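PDB 2W40: glycerol kinase, putative from Plasmodium falciparum, which probably catalyses the ATP-dependent phosphorylation of glycerol to sn-glycerol 3-phosphate, the single step of the glycerol kinase pathway of glycerol degradation. Local coordinates for residues C[247-252]-C[271-276]; C[251-256]-C[263-268]; C[336-341]-C[420-425]; C[416-421]-C[435-440]. All blocks are in the same frame, centred on the assembly; numbering follows the deposited sequence. Where two conformers were deposited one is given.

Contact 1 of 4, residues C[247-252]-C[271-276]; sequences GDQQSA and GVFLLI
Q249 and F273 both place CG beside the backbone N and anti to the carbonyl carbon, and a bend at chi2 of Q249 (-46°) lays its amide across CB and the CG-CD2 side of F273. The contact lies where the two domains of this FGGY kinase, a member of the sugar kinase/Hsp70/actin superfamily, come together: helix 248-255 faces strand 272-279 of the seven-stranded sheet, the local axes 55° apart. Q249 CG lies 3.5 Å from F273 CG, and Q249 CD is 3.4 Å from F273 CD2. With 32° between amide and ring planes, this is a tilted overlap rather than a flat stack. R85 makes a cation-pi contact with the same ring. No hydrogen bond joins the two segments; the polar end of Q249 is used outside them, Q249 NE2 being hydrogen-bonded to O1 of the bound glycerol, while D248 OD1, from the first turn of the helix, binds O2. Two residues farther along the strand, L275 forms the apolar part of the interface, its CD1 3.9 Å from Q249 CB. Q250 turns its amide elsewhere, to I293 O and R85, and offers the strand its aliphatic stem, with CG 4.2 Å from L275 CD2.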
loop_
_atom_site.group_PDB
_atom_site.type_symbol
_atom_site.label_atom_id
_atom_site.label_comp_id
_atom_site.label_asym_id
_atom_site.label_seq_id
_atom_site.Cartn_x
_atom_site.Cartn_y
_atom_site.Cartn_z
ATOM N N GLY C 247 -19.522 -26.378 -12.056
ATOM C CA GLY C 247 -18.673 -25.278 -11.686
ATOM C C GLY C 247 -18.957 -24.815 -10.224
ATOM O O GLY C 247 -20.072 -24.928 -9.728
ATOM N N ASP C 248 -17.898 -24.408 -9.509
ATOM C CA ASP C 248 -17.993 -24.116 -8.096
ATOM C C ASP C 248 -19.067 -23.147 -7.718
ATOM O O ASP C 248 -19.861 -23.450 -6.755
ATOM C CB ASP C 248 -16.648 -23.878 -7.398
ATOM C CG ASP C 248 -15.844 -22.647 -7.914
ATOM O OD1 ASP C 248 -16.337 -21.906 -8.768
ATOM O OD2 ASP C 248 -14.684 -22.469 -7.435
ATOM N N GLN C 249 -19.171 -22.037 -8.446
ATOM C CA GLN C 249 -20.125 -20.975 -7.983
ATOM C C GLN C 249 -21.593 -21.468 -8.239
ATOM O O GLN C 249 -22.524 -21.127 -7.487
ATOM C CB GLN C 249 -19.824 -19.666 -8.601
ATOM C CG GLN C 249 -18.439 -19.110 -8.206
ATOM C CD GLN C 249 -18.166 -19.228 -6.696
ATOM O OE1 GLN C 249 -19.079 -18.829 -5.912
ATOM N NE2 GLN C 249 -17.042 -19.852 -6.274
ATOM N N GLN C 250 -21.831 -22.177 -9.358
ATOM C CA GLN C 250 -23.112 -22.839 -9.603
ATOM C C GLN C 250 -23.371 -23.941 -8.575
ATOM O O GLN C 250 -24.520 -24.108 -8.079
ATOM C CB GLN C 250 -23.125 -23.370 -11.052
ATOM C CG GLN C 250 -23.330 -22.296 -12.067
ATOM C CD GLN C 250 -22.078 -21.776 -12.735
ATOM O OE1 GLN C 250 -20.990 -21.837 -12.123
ATOM N NE2 GLN C 250 -22.233 -21.133 -13.974
ATOM N N SER C 251 -22.331 -24.636 -8.163
ATOM C CA SER C 251 -22.442 -25.658 -7.068
ATOM C C SER C 251 -23.021 -25.013 -5.811
ATOM O O SER C 251 -23.905 -25.571 -5.160
ATOM C CB SER C 251 -21.141 -26.399 -6.803
ATOM O OG SER C 251 -21.366 -27.602 -6.135
ATOM N N ALA C 252 -22.546 -23.833 -5.469
ATOM C CA ALA C 252 -23.008 -23.107 -4.320
ATOM C C ALA C 252 -24.482 -22.692 -4.431
ATOM O O ALA C 252 -25.218 -22.597 -3.394
ATOM C CB ALA C 252 -22.110 -21.871 -4.140
ATOM N N GLY C 271 -12.396 -15.314 -4.754
ATOM C CA GLY C 271 -13.176 -14.159 -5.258
ATOM C C GLY C 271 -14.529 -14.107 -4.577
ATOM O O GLY C 271 -14.838 -14.932 -3.735
ATOM N N VAL C 272 -15.387 -13.200 -5.014
ATOM C CA VAL C 272 -16.735 -13.105 -4.539
ATOM C C VAL C 272 -17.605 -13.234 -5.793
ATOM O O VAL C 272 -17.373 -12.570 -6.808
ATOM C CB VAL C 272 -16.975 -11.786 -3.805
ATOM C CG1 VAL C 272 -18.503 -11.560 -3.537
ATOM C CG2 VAL C 272 -16.104 -11.878 -2.494
ATOM N N PHE C 273 -18.636 -14.072 -5.730
ATOM C CA PHE C 273 -19.491 -14.358 -6.894
ATOM C C PHE C 273 -20.977 -14.342 -6.501
ATOM O O PHE C 273 -21.407 -15.160 -5.719
ATOM C CB PHE C 273 -19.121 -15.682 -7.519
ATOM C CG PHE C 273 -17.646 -15.736 -7.872
ATOM C CD1 PHE C 273 -17.209 -15.229 -9.094
ATOM C CD2 PHE C 273 -16.707 -16.150 -6.992
ATOM C CE1 PHE C 273 -15.865 -15.163 -9.384
ATOM C CE2 PHE C 273 -15.381 -16.160 -7.367
ATOM C CZ PHE C 273 -15.002 -15.601 -8.536
ATOM N N LEU C 274 -21.730 -13.409 -7.091
ATOM C CA LEU C 274 -23.172 -13.299 -6.865
ATOM C C LEU C 274 -23.846 -13.878 -8.096
ATOM O O LEU C 274 -23.597 -13.405 -9.220
ATOM C CB LEU C 274 -23.548 -11.845 -6.651
ATOM C CG LEU C 274 -24.992 -11.614 -6.063
ATOM C CD1 LEU C 274 -25.110 -10.254 -5.434
ATOM C CD2 LEU C 274 -25.937 -11.734 -7.197
ATOM N N LEU C 275 -24.736 -14.870 -7.889
ATOM C CA LEU C 275 -25.568 -15.353 -8.949
ATOM C C LEU C 275 -27.034 -15.207 -8.593
ATOM O O LEU C 275 -27.457 -15.531 -7.453
ATOM C CB LEU C 275 -25.287 -16.804 -9.298
ATOM C CG LEU C 275 -23.963 -17.044 -10.085
ATOM C CD1 LEU C 275 -22.730 -17.083 -9.167
ATOM C CD2 LEU C 275 -24.050 -18.358 -10.916
ATOM N N ILE C 276 -27.797 -14.775 -9.573
ATOM C CA ILE C 276 -29.268 -14.790 -9.441
ATOM C C ILE C 276 -29.877 -15.738 -10.441
ATOM O O ILE C 276 -29.563 -15.651 -11.623
ATOM C CB ILE C 276 -29.869 -13.339 -9.577
ATOM C CG1 ILE C 276 -31.395 -13.365 -9.259
ATOM C CG2 ILE C 276 -29.512 -12.653 -10.914
ATOM C CD1 ILE C 276 -32.031 -11.962 -8.892
#

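Contact 2 of 4, residues C[251-256]-C[263-268]; sequences SACIGQ and EAKCTY
The seam between the two domains of the FGGY kinase continues where the second half of helix 248-255 rests on strand 264-268, and K265 is the side chain most involved. Its CG occupies the crowded position between the backbone N and the carbonyl carbon (chi1 67°), and a bend at chi2 (94°) carries the rest of the chain obliquely along the strand, toward T267, on the side facing the helix. CE thereby touches both A252 CB and C253 SG, 3.8 Å from each. At the base of the same chain, Q256 CG crosses at 4.1 Å from K265 CB, so the aliphatic stem is touched at both ends. The helix runs at 121° to the strand and is joined to it by a short connection; the strand itself lies inside the mixed seven-stranded sheet, between strands 272-279 and 411-414, with its K265 and T267 side of the sheet turned to the helix. The buried ammonium group is well supplied: K265 NZ donates to T267 OG1 at 2.7 Å and to F273 O, with a weak bond to Q249 OE1. T267 OG1 is also hydrogen-bonded to D414 OD2, a neighbouring carboxylate that would be expected to favour a charged lysine. The methyl of A252 sits against this polar pair, CB 3.4 Å from T267 OG1. Farther toward the surface, a water lies 3.0 Å from both Q256 O and E263 OE2, linking the residue just after the helix to the one just before the strand.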
loop_
_atom_site.group_PDB
_atom_site.type_symbol
_atom_site.label_atom_id
_atom_site.label_comp_id
_atom_site.label_asym_id
_atom_site.label_seq_id
_atom_site.Cartn_x
_atom_site.Cartn_y
_atom_site.Cartn_z
ATOM N N SER C 251 -22.331 -24.636 -8.163
ATOM C CA SER C 251 -22.442 -25.658 -7.068
ATOM C C SER C 251 -23.021 -25.013 -5.811
ATOM O O SER C 251 -23.905 -25.571 -5.160
ATOM C CB SER C 251 -21.141 -26.399 -6.803
ATOM O OG SER C 251 -21.366 -27.602 -6.135
ATOM N N ALA C 252 -22.546 -23.833 -5.469
ATOM C CA ALA C 252 -23.008 -23.107 -4.320
ATOM C C ALA C 252 -24.482 -22.692 -4.431
ATOM O O ALA C 252 -25.218 -22.597 -3.394
ATOM C CB ALA C 252 -22.110 -21.871 -4.140
ATOM N N CYS C 253 -24.983 -22.412 -5.630
ATOM C CA CYS C 253 -26.430 -22.229 -5.926
ATOM C C CYS C 253 -27.253 -23.454 -5.568
ATOM O O CYS C 253 -28.297 -23.333 -4.938
ATOM C CB CYS C 253 -26.699 -21.904 -7.377
ATOM S SG CYS C 253 -25.955 -20.348 -7.936
ATOM N N ILE C 254 -26.710 -24.639 -5.854
ATOM C CA ILE C 254 -27.454 -25.841 -5.504
ATOM C C ILE C 254 -27.374 -26.055 -3.983
ATOM O O ILE C 254 -28.410 -26.366 -3.369
ATOM C CB ILE C 254 -26.999 -27.057 -6.315
ATOM C CG1 ILE C 254 -27.247 -26.850 -7.808
ATOM C CG2 ILE C 254 -27.776 -28.335 -5.925
ATOM C CD1 ILE C 254 -26.723 -28.027 -8.646
ATOM N N GLY C 255 -26.215 -25.888 -3.394
ATOM C CA GLY C 255 -26.077 -25.956 -1.934
ATOM C C GLY C 255 -26.852 -24.944 -1.111
ATOM O O GLY C 255 -27.139 -25.222 0.075
ATOM N N GLN C 256 -27.192 -23.813 -1.730
ATOM C CA GLN C 256 -27.974 -22.763 -1.031
ATOM C C GLN C 256 -29.489 -22.979 -1.397
ATOM O O GLN C 256 -30.345 -22.157 -0.991
ATOM C CB GLN C 256 -27.531 -21.409 -1.486
ATOM C CG GLN C 256 -26.230 -20.863 -0.991
ATOM C CD GLN C 256 -26.371 -20.158 0.344
ATOM O OE1 GLN C 256 -25.543 -19.343 0.708
ATOM N NE2 GLN C 256 -27.350 -20.513 1.063
ATOM N N GLU C 263 -34.266 -15.822 -6.891
ATOM C CA GLU C 263 -33.461 -16.096 -5.780
ATOM C C GLU C 263 -31.990 -15.894 -6.159
ATOM O O GLU C 263 -31.566 -16.274 -7.303
ATOM C CB GLU C 263 -33.626 -17.494 -5.270
ATOM C CG GLU C 263 -35.031 -17.857 -4.660
ATOM C CD GLU C 263 -34.970 -19.170 -3.928
ATOM O OE1 GLU C 263 -35.055 -20.235 -4.580
ATOM O OE2 GLU C 263 -34.713 -19.131 -2.665
ATOM N N ALA C 264 -31.263 -15.387 -5.173
ATOM C CA ALA C 264 -29.838 -14.961 -5.322
ATOM C C ALA C 264 -28.954 -15.385 -4.179
ATOM O O ALA C 264 -29.374 -15.362 -3.027
ATOM C CB ALA C 264 -29.707 -13.523 -5.483
ATOM N N LYS C 265 -27.704 -15.747 -4.498
ATOM C CA LYS C 265 -26.700 -16.051 -3.465
ATOM C C LYS C 265 -25.421 -15.286 -3.789
ATOM O O LYS C 265 -25.156 -14.916 -4.926
ATOM C CB LYS C 265 -26.445 -17.501 -3.349
ATOM C CG LYS C 265 -25.741 -18.137 -4.608
ATOM C CD LYS C 265 -24.185 -18.163 -4.411
ATOM C CE LYS C 265 -23.442 -18.645 -5.646
ATOM N NZ LYS C 265 -22.053 -18.205 -5.578
ATOM N N CYS C 266 -24.599 -15.158 -2.788
ATOM C CA CYS C 266 -23.269 -14.587 -2.906
ATOM C C CYS C 266 -22.291 -15.418 -2.096
ATOM O O CYS C 266 -22.508 -15.643 -0.909
ATOM C CB CYS C 266 -23.292 -13.153 -2.468
ATOM S SG CYS C 266 -21.718 -12.344 -2.735
ATOM N N THR C 267 -21.245 -15.944 -2.757
ATOM C CA THR C 267 -20.203 -16.687 -2.144
ATOM C C THR C 267 -18.961 -15.832 -1.999
ATOM O O THR C 267 -18.526 -15.212 -2.976
ATOM C CB THR C 267 -19.864 -17.984 -2.984
ATOM O OG1 THR C 267 -21.047 -18.845 -3.141
ATOM C CG2 THR C 267 -18.752 -18.773 -2.338
ATOM N N TYR C 268 -18.388 -15.854 -0.788
ATOM C CA TYR C 268 -17.190 -15.175 -0.446
ATOM C C TYR C 268 -16.093 -16.238 -0.310
ATOM O O TYR C 268 -16.103 -17.099 0.592
ATOM C CB TYR C 268 -17.316 -14.414 0.901
ATOM C CG TYR C 268 -18.337 -13.287 0.871
ATOM C CD1 TYR C 268 -17.959 -11.982 0.813
ATOM C CD2 TYR C 268 -19.675 -13.517 1.051
ATOM C CE1 TYR C 268 -18.850 -10.966 0.824
ATOM C CE2 TYR C 268 -20.617 -12.425 1.026
ATOM C CZ TYR C 268 -20.201 -11.189 0.958
ATOM O OH TYR C 268 -21.173 -10.168 1.016
HETATM O O HOH W 1 -32.998 -20.756 -0.883
#

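Contact 3 of 4, residues C[336-341]-C[420-425]; sequences IMEKCE and NKPFMQ
M337 reaches from its helix to the first turn of helix 421-431, and its atoms can be followed outward one by one. CB, directed at the partner, lies 3.9 Å from P422 CB. The chain then runs on extended, past the proline, until SD stands 4.2 Å from F423 CB, close to the plane of the aromatic ring and at its edge. A turn at chi3 (80°) swings CE back over the helix backbone, where it rests 3.9 Å from P422 O and 4.0 Å from F423 CA. The proline ring is thus met from one direction by methionine; E338, bent at chi2, crosses it at about a right angle and brings OE2 to 3.7 Å from P422 CD at the more exposed margin. The turn that presents P422 and F423 is held by an N-cap: N420 OD1 accepts from F423 N at 3.0 Å, a fairly straight bond at the hydrogen (160°), with the donor raised 57° out of the carbonyl plane. S334, an ADP-binding residue, precedes M337 by one helical turn and also touches P422, so this packing borders the nucleotide site. Behind the methionine, R382 and L385 of the long helix 377-403 cover M337, while on its far flank helix 421-431 rests M424 and Q425 on F476 of strand 472-476.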
loop_
_atom_site.group_PDB
_atom_site.type_symbol
_atom_site.label_atom_id
_atom_site.label_comp_id
_atom_site.label_asym_id
_atom_site.label_seq_id
_atom_site.Cartn_x
_atom_site.Cartn_y
_atom_site.Cartn_z
ATOM N N ILE C 336 -9.490 -7.388 13.607
ATOM C CA ILE C 336 -9.049 -6.122 12.898
ATOM C C ILE C 336 -10.242 -5.229 12.620
ATOM O O ILE C 336 -10.196 -4.045 12.885
ATOM C CB ILE C 336 -8.264 -6.342 11.570
ATOM C CG1 ILE C 336 -6.850 -6.789 11.813
ATOM C CG2 ILE C 336 -8.172 -5.024 10.686
ATOM C CD1 ILE C 336 -6.060 -7.159 10.499
ATOM N N MET C 337 -11.333 -5.750 12.107
ATOM C CA MET C 337 -12.495 -4.872 11.932
ATOM C C MET C 337 -13.242 -4.415 13.211
ATOM O O MET C 337 -13.826 -3.320 13.232
ATOM C CB MET C 337 -13.401 -5.446 10.856
ATOM C CG MET C 337 -12.823 -5.092 9.457
ATOM S SD MET C 337 -14.010 -5.532 8.239
ATOM C CE MET C 337 -15.223 -4.221 8.192
ATOM N N GLU C 338 -13.142 -5.159 14.311
ATOM C CA GLU C 338 -13.695 -4.662 15.598
ATOM C C GLU C 338 -12.871 -3.483 16.138
ATOM O O GLU C 338 -13.430 -2.390 16.519
ATOM C CB GLU C 338 -13.641 -5.789 16.622
ATOM C CG GLU C 338 -14.475 -7.045 16.315
ATOM C CD GLU C 338 -15.990 -6.883 16.630
ATOM O OE1 GLU C 338 -16.360 -5.734 17.037
ATOM O OE2 GLU C 338 -16.811 -7.874 16.454
ATOM N N LYS C 339 -11.548 -3.708 16.155
ATOM C CA LYS C 339 -10.643 -2.778 16.763
ATOM C C LYS C 339 -10.476 -1.543 15.939
ATOM O O LYS C 339 -10.299 -0.441 16.485
ATOM C CB LYS C 339 -9.283 -3.415 16.976
ATOM C CG LYS C 339 -9.307 -4.561 17.924
ATOM C CD LYS C 339 -7.822 -4.947 18.284
ATOM C CE LYS C 339 -7.684 -6.300 18.994
ATOM N NZ LYS C 339 -6.864 -6.117 20.269
ATOM N N CYS C 340 -10.518 -1.752 14.632
ATOM C CA CYS C 340 -10.316 -0.716 13.692
ATOM C C CYS C 340 -11.675 -0.339 13.126
ATOM O O CYS C 340 -12.164 -0.981 12.181
ATOM C CB CYS C 340 -9.369 -1.204 12.596
ATOM S SG CYS C 340 -8.804 0.156 11.672
ATOM N N GLU C 341 -12.271 0.698 13.682
ATOM C CA GLU C 341 -13.663 1.027 13.393
ATOM C C GLU C 341 -13.867 1.765 12.091
ATOM O O GLU C 341 -14.977 1.854 11.583
ATOM C CB GLU C 341 -14.198 1.859 14.553
ATOM C CG GLU C 341 -14.164 1.005 15.829
ATOM C CD GLU C 341 -14.588 1.718 17.068
ATOM O OE1 GLU C 341 -15.097 2.864 16.972
ATOM O OE2 GLU C 341 -14.346 1.138 18.146
ATOM N N ASN C 420 -17.440 -13.365 9.950
ATOM C CA ASN C 420 -16.850 -12.123 10.422
ATOM C C ASN C 420 -18.031 -11.185 10.462
ATOM O O ASN C 420 -18.467 -10.616 9.444
ATOM C CB ASN C 420 -15.740 -11.745 9.443
ATOM C CG ASN C 420 -15.100 -10.427 9.706
ATOM O OD1 ASN C 420 -15.644 -9.551 10.399
ATOM N ND2 ASN C 420 -13.872 -10.267 9.098
ATOM N N LYS C 421 -18.579 -11.008 11.669
ATOM C CA LYS C 421 -19.773 -10.154 11.857
ATOM C C LYS C 421 -19.576 -8.696 11.448
ATOM O O LYS C 421 -20.455 -8.166 10.792
ATOM C CB LYS C 421 -20.318 -10.186 13.306
ATOM C CG LYS C 421 -20.956 -11.534 13.680
ATOM C CD LYS C 421 -20.905 -11.725 15.206
ATOM C CE LYS C 421 -22.006 -12.621 15.752
ATOM N NZ LYS C 421 -22.669 -11.977 16.984
ATOM N N PRO C 422 -18.466 -8.024 11.866
ATOM C CA PRO C 422 -18.328 -6.646 11.350
ATOM C C PRO C 422 -18.189 -6.545 9.847
ATOM O O PRO C 422 -18.712 -5.638 9.248
ATOM C CB PRO C 422 -17.096 -6.085 12.040
ATOM C CG PRO C 422 -16.435 -7.244 12.645
ATOM C CD PRO C 422 -17.428 -8.354 12.881
ATOM N N PHE C 423 -17.554 -7.514 9.250
ATOM C CA PHE C 423 -17.514 -7.524 7.770
ATOM C C PHE C 423 -18.880 -7.691 7.147
ATOM O O PHE C 423 -19.301 -6.874 6.261
ATOM C CB PHE C 423 -16.592 -8.685 7.313
ATOM C CG PHE C 423 -16.467 -8.814 5.829
ATOM C CD1 PHE C 423 -15.921 -7.817 5.043
ATOM C CD2 PHE C 423 -16.968 -9.941 5.185
ATOM C CE1 PHE C 423 -15.799 -7.949 3.608
ATOM C CE2 PHE C 423 -16.871 -10.041 3.792
ATOM C CZ PHE C 423 -16.249 -9.071 3.010
ATOM N N MET C 424 -19.649 -8.691 7.607
ATOM C CA MET C 424 -20.985 -8.905 7.048
ATOM C C MET C 424 -21.898 -7.702 7.330
ATOM O O MET C 424 -22.737 -7.309 6.494
ATOM C CB MET C 424 -21.531 -10.203 7.606
ATOM C CG MET C 424 -20.857 -11.469 7.080
ATOM S SD MET C 424 -20.507 -11.393 5.205
ATOM C CE MET C 424 -22.129 -11.605 4.762
ATOM N N GLN C 425 -21.741 -7.066 8.503
ATOM C CA GLN C 425 -22.553 -5.886 8.817
ATOM C C GLN C 425 -22.230 -4.733 7.830
ATOM O O GLN C 425 -23.111 -4.090 7.327
ATOM C CB GLN C 425 -22.342 -5.477 10.263
ATOM C CG GLN C 425 -23.284 -4.326 10.639
ATOM C CD GLN C 425 -24.772 -4.687 10.529
ATOM O OE1 GLN C 425 -25.228 -5.547 11.268
ATOM N NE2 GLN C 425 -25.478 -4.033 9.680
#

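Contact 4 of 4, residues C[416-421]-C[435-440]; sequences GMTKNK and IEVSKY
T418, in a 3-10 turn spanning 416-419, brings its CA to 6.7 Å from that of V437 in strand 435-438, with each CB directed at the opposite segment. The side chains of T418 and V437 lie alongside each other, pointing opposite ways. V437 holds CG1 anti to its own nitrogen (chi1 176°), which carries that methyl against the threonine, 3.4 Å from T418 OG1 and 3.8 Å from T418 CB. The hydroxyl is more than a packing surface: T418 OG1 is hydrogen-bonded to G415 O, pinning the turn to the residue ahead of it. K419 reaches back by bending at chi2 (-51°) and again at chi4, but its modelled end lies implausibly close to V437 CG1, so its position is doubtful. As modelled, K419 NZ donates to T418 OG1 at 2.7 Å and to a water at 2.8 Å, which in turn donates to S438 O; this bridge shares the doubt. G416, which opens the turn, is a residue of the ADP site. The contact belongs to a beta-alpha-beta crossover, strand 411-414 to helix 421-431 to strand 435-438, and joins the turn leading into the helix to the second strand. T418 also packs on M424 of that helix, strand 435-438 pairs with 411-414 and with 472-476 on its two sides, and S438 touches V443 of helix 443-455.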
loop_
_atom_site.group_PDB
_atom_site.type_symbol
_atom_site.label_atom_id
_atom_site.label_comp_id
_atom_site.label_asym_id
_atom_site.label_seq_id
_atom_site.Cartn_x
_atom_site.Cartn_y
_atom_site.Cartn_z
ATOM N N GLY C 416 -16.162 -18.564 4.204
ATOM C CA GLY C 416 -15.469 -18.212 5.415
ATOM C C GLY C 416 -15.659 -16.845 6.010
ATOM O O GLY C 416 -15.867 -16.699 7.207
ATOM N N MET C 417 -15.609 -15.823 5.159
ATOM C CA MET C 417 -15.726 -14.498 5.591
ATOM C C MET C 417 -17.093 -14.135 6.165
ATOM O O MET C 417 -17.217 -13.164 6.863
ATOM C CB MET C 417 -15.480 -13.608 4.351
ATOM C CG MET C 417 -14.033 -13.496 3.870
ATOM S SD MET C 417 -13.894 -12.258 2.497
ATOM C CE MET C 417 -12.105 -12.487 2.231
ATOM N N THR C 418 -18.116 -14.982 5.910
ATOM C CA THR C 418 -19.463 -14.694 6.397
ATOM C C THR C 418 -19.572 -14.923 7.908
ATOM O O THR C 418 -20.569 -14.550 8.535
ATOM C CB THR C 418 -20.526 -15.529 5.593
ATOM O OG1 THR C 418 -20.371 -16.887 5.994
ATOM C CG2 THR C 418 -20.388 -15.372 4.062
ATOM N N LYS C 419 -18.546 -15.508 8.509
ATOM C CA LYS C 419 -18.489 -15.595 9.999
ATOM C C LYS C 419 -17.992 -14.331 10.728
ATOM O O LYS C 419 -18.092 -14.245 11.952
ATOM C CB LYS C 419 -17.611 -16.801 10.363
ATOM C CG LYS C 419 -18.130 -18.088 9.703
ATOM C CD LYS C 419 -19.638 -18.301 9.975
ATOM C CE LYS C 419 -20.335 -19.256 8.982
ATOM N NZ LYS C 419 -21.157 -18.576 8.001
ATOM N N ASN C 420 -17.440 -13.365 9.950
ATOM C CA ASN C 420 -16.850 -12.123 10.422
ATOM C C ASN C 420 -18.031 -11.185 10.462
ATOM O O ASN C 420 -18.467 -10.616 9.444
ATOM C CB ASN C 420 -15.740 -11.745 9.443
ATOM C CG ASN C 420 -15.100 -10.427 9.706
ATOM O OD1 ASN C 420 -15.644 -9.551 10.399
ATOM N ND2 ASN C 420 -13.872 -10.267 9.098
ATOM N N LYS C 421 -18.579 -11.008 11.669
ATOM C CA LYS C 421 -19.773 -10.154 11.857
ATOM C C LYS C 421 -19.576 -8.696 11.448
ATOM O O LYS C 421 -20.455 -8.166 10.792
ATOM C CB LYS C 421 -20.318 -10.186 13.306
ATOM C CG LYS C 421 -20.956 -11.534 13.680
ATOM C CD LYS C 421 -20.905 -11.725 15.206
ATOM C CE LYS C 421 -22.006 -12.621 15.752
ATOM N NZ LYS C 421 -22.669 -11.977 16.984
ATOM N N ILE C 435 -29.059 -9.744 4.491
ATOM C CA ILE C 435 -28.149 -10.879 4.218
ATOM C C ILE C 435 -28.495 -12.050 5.198
ATOM O O ILE C 435 -28.592 -11.826 6.395
ATOM C CB ILE C 435 -26.676 -10.469 4.332
ATOM C CG1 ILE C 435 -26.260 -9.554 3.167
ATOM C CG2 ILE C 435 -25.771 -11.731 4.471
ATOM C CD1 ILE C 435 -24.852 -9.054 3.335
ATOM N N GLU C 436 -28.779 -13.210 4.631
ATOM C CA GLU C 436 -28.938 -14.466 5.410
ATOM C C GLU C 436 -27.775 -15.361 5.158
ATOM O O GLU C 436 -27.518 -15.712 3.950
ATOM C CB GLU C 436 -30.213 -15.220 5.022
ATOM N N VAL C 437 -27.054 -15.732 6.237
ATOM C CA VAL C 437 -25.901 -16.552 6.163
ATOM C C VAL C 437 -26.275 -18.024 6.277
ATOM O O VAL C 437 -26.969 -18.417 7.227
ATOM C CB VAL C 437 -24.801 -16.074 7.164
ATOM C CG1 VAL C 437 -23.602 -17.039 7.151
ATOM C CG2 VAL C 437 -24.503 -14.560 6.955
ATOM N N SER C 438 -25.781 -18.855 5.369
ATOM C CA SER C 438 -26.016 -20.250 5.433
ATOM C C SER C 438 -25.423 -20.892 6.682
ATOM O O SER C 438 -24.363 -20.533 7.118
ATOM C CB SER C 438 -25.443 -20.935 4.154
ATOM O OG SER C 438 -25.858 -22.320 4.183
ATOM N N LYS C 439 -26.115 -21.899 7.205
ATOM C CA LYS C 439 -25.596 -22.760 8.299
ATOM C C LYS C 439 -24.272 -23.555 7.880
ATOM O O LYS C 439 -23.236 -23.578 8.573
ATOM C CB LYS C 439 -26.737 -23.747 8.656
ATOM C CG LYS C 439 -26.494 -24.472 9.965
ATOM C CD LYS C 439 -27.812 -24.944 10.651
ATOM C CE LYS C 439 -27.552 -26.200 11.554
ATOM N NZ LYS C 439 -28.719 -27.174 11.672
ATOM N N TYR C 440 -24.346 -24.174 6.718
ATOM C CA TYR C 440 -23.210 -24.851 6.066
ATOM C C TYR C 440 -22.208 -23.793 5.561
ATOM O O TYR C 440 -22.656 -23.037 4.809
ATOM C CB TYR C 440 -23.846 -25.529 4.837
ATOM C CG TYR C 440 -25.031 -26.511 5.056
ATOM C CD1 TYR C 440 -24.763 -27.884 5.375
ATOM C CD2 TYR C 440 -26.378 -26.132 4.878
ATOM C CE1 TYR C 440 -25.813 -28.866 5.551
ATOM C CE2 TYR C 440 -27.455 -27.076 5.114
ATOM C CZ TYR C 440 -27.153 -28.453 5.416
ATOM O OH TYR C 440 -28.089 -29.454 5.618
HETATM O O HOH W 2 -21.675 -19.645 5.446
#

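Contacts 1 and 2 start from one helix, 248-255, and nest: the short excursion closed by 251-256 with 263-268 lies within the longer one that returns at 271-276. Strands 264-268 and 272-279 are antiparallel neighbours, probably hydrogen-bonded through K265 N to L275 O and F273 N to T267 O, and the one helix packs on both. Contact 3 opens later, at 336-341, and spans 78 residues before reaching 420-425; contact 4 begins at 416-421, before that span closes, so the two cross and share N420 and K421. Y268 bridges the groups, packing on T418, F423 and M424. Together they tie the interdomain helix, the seven-stranded sheet and the nucleotide-side helices.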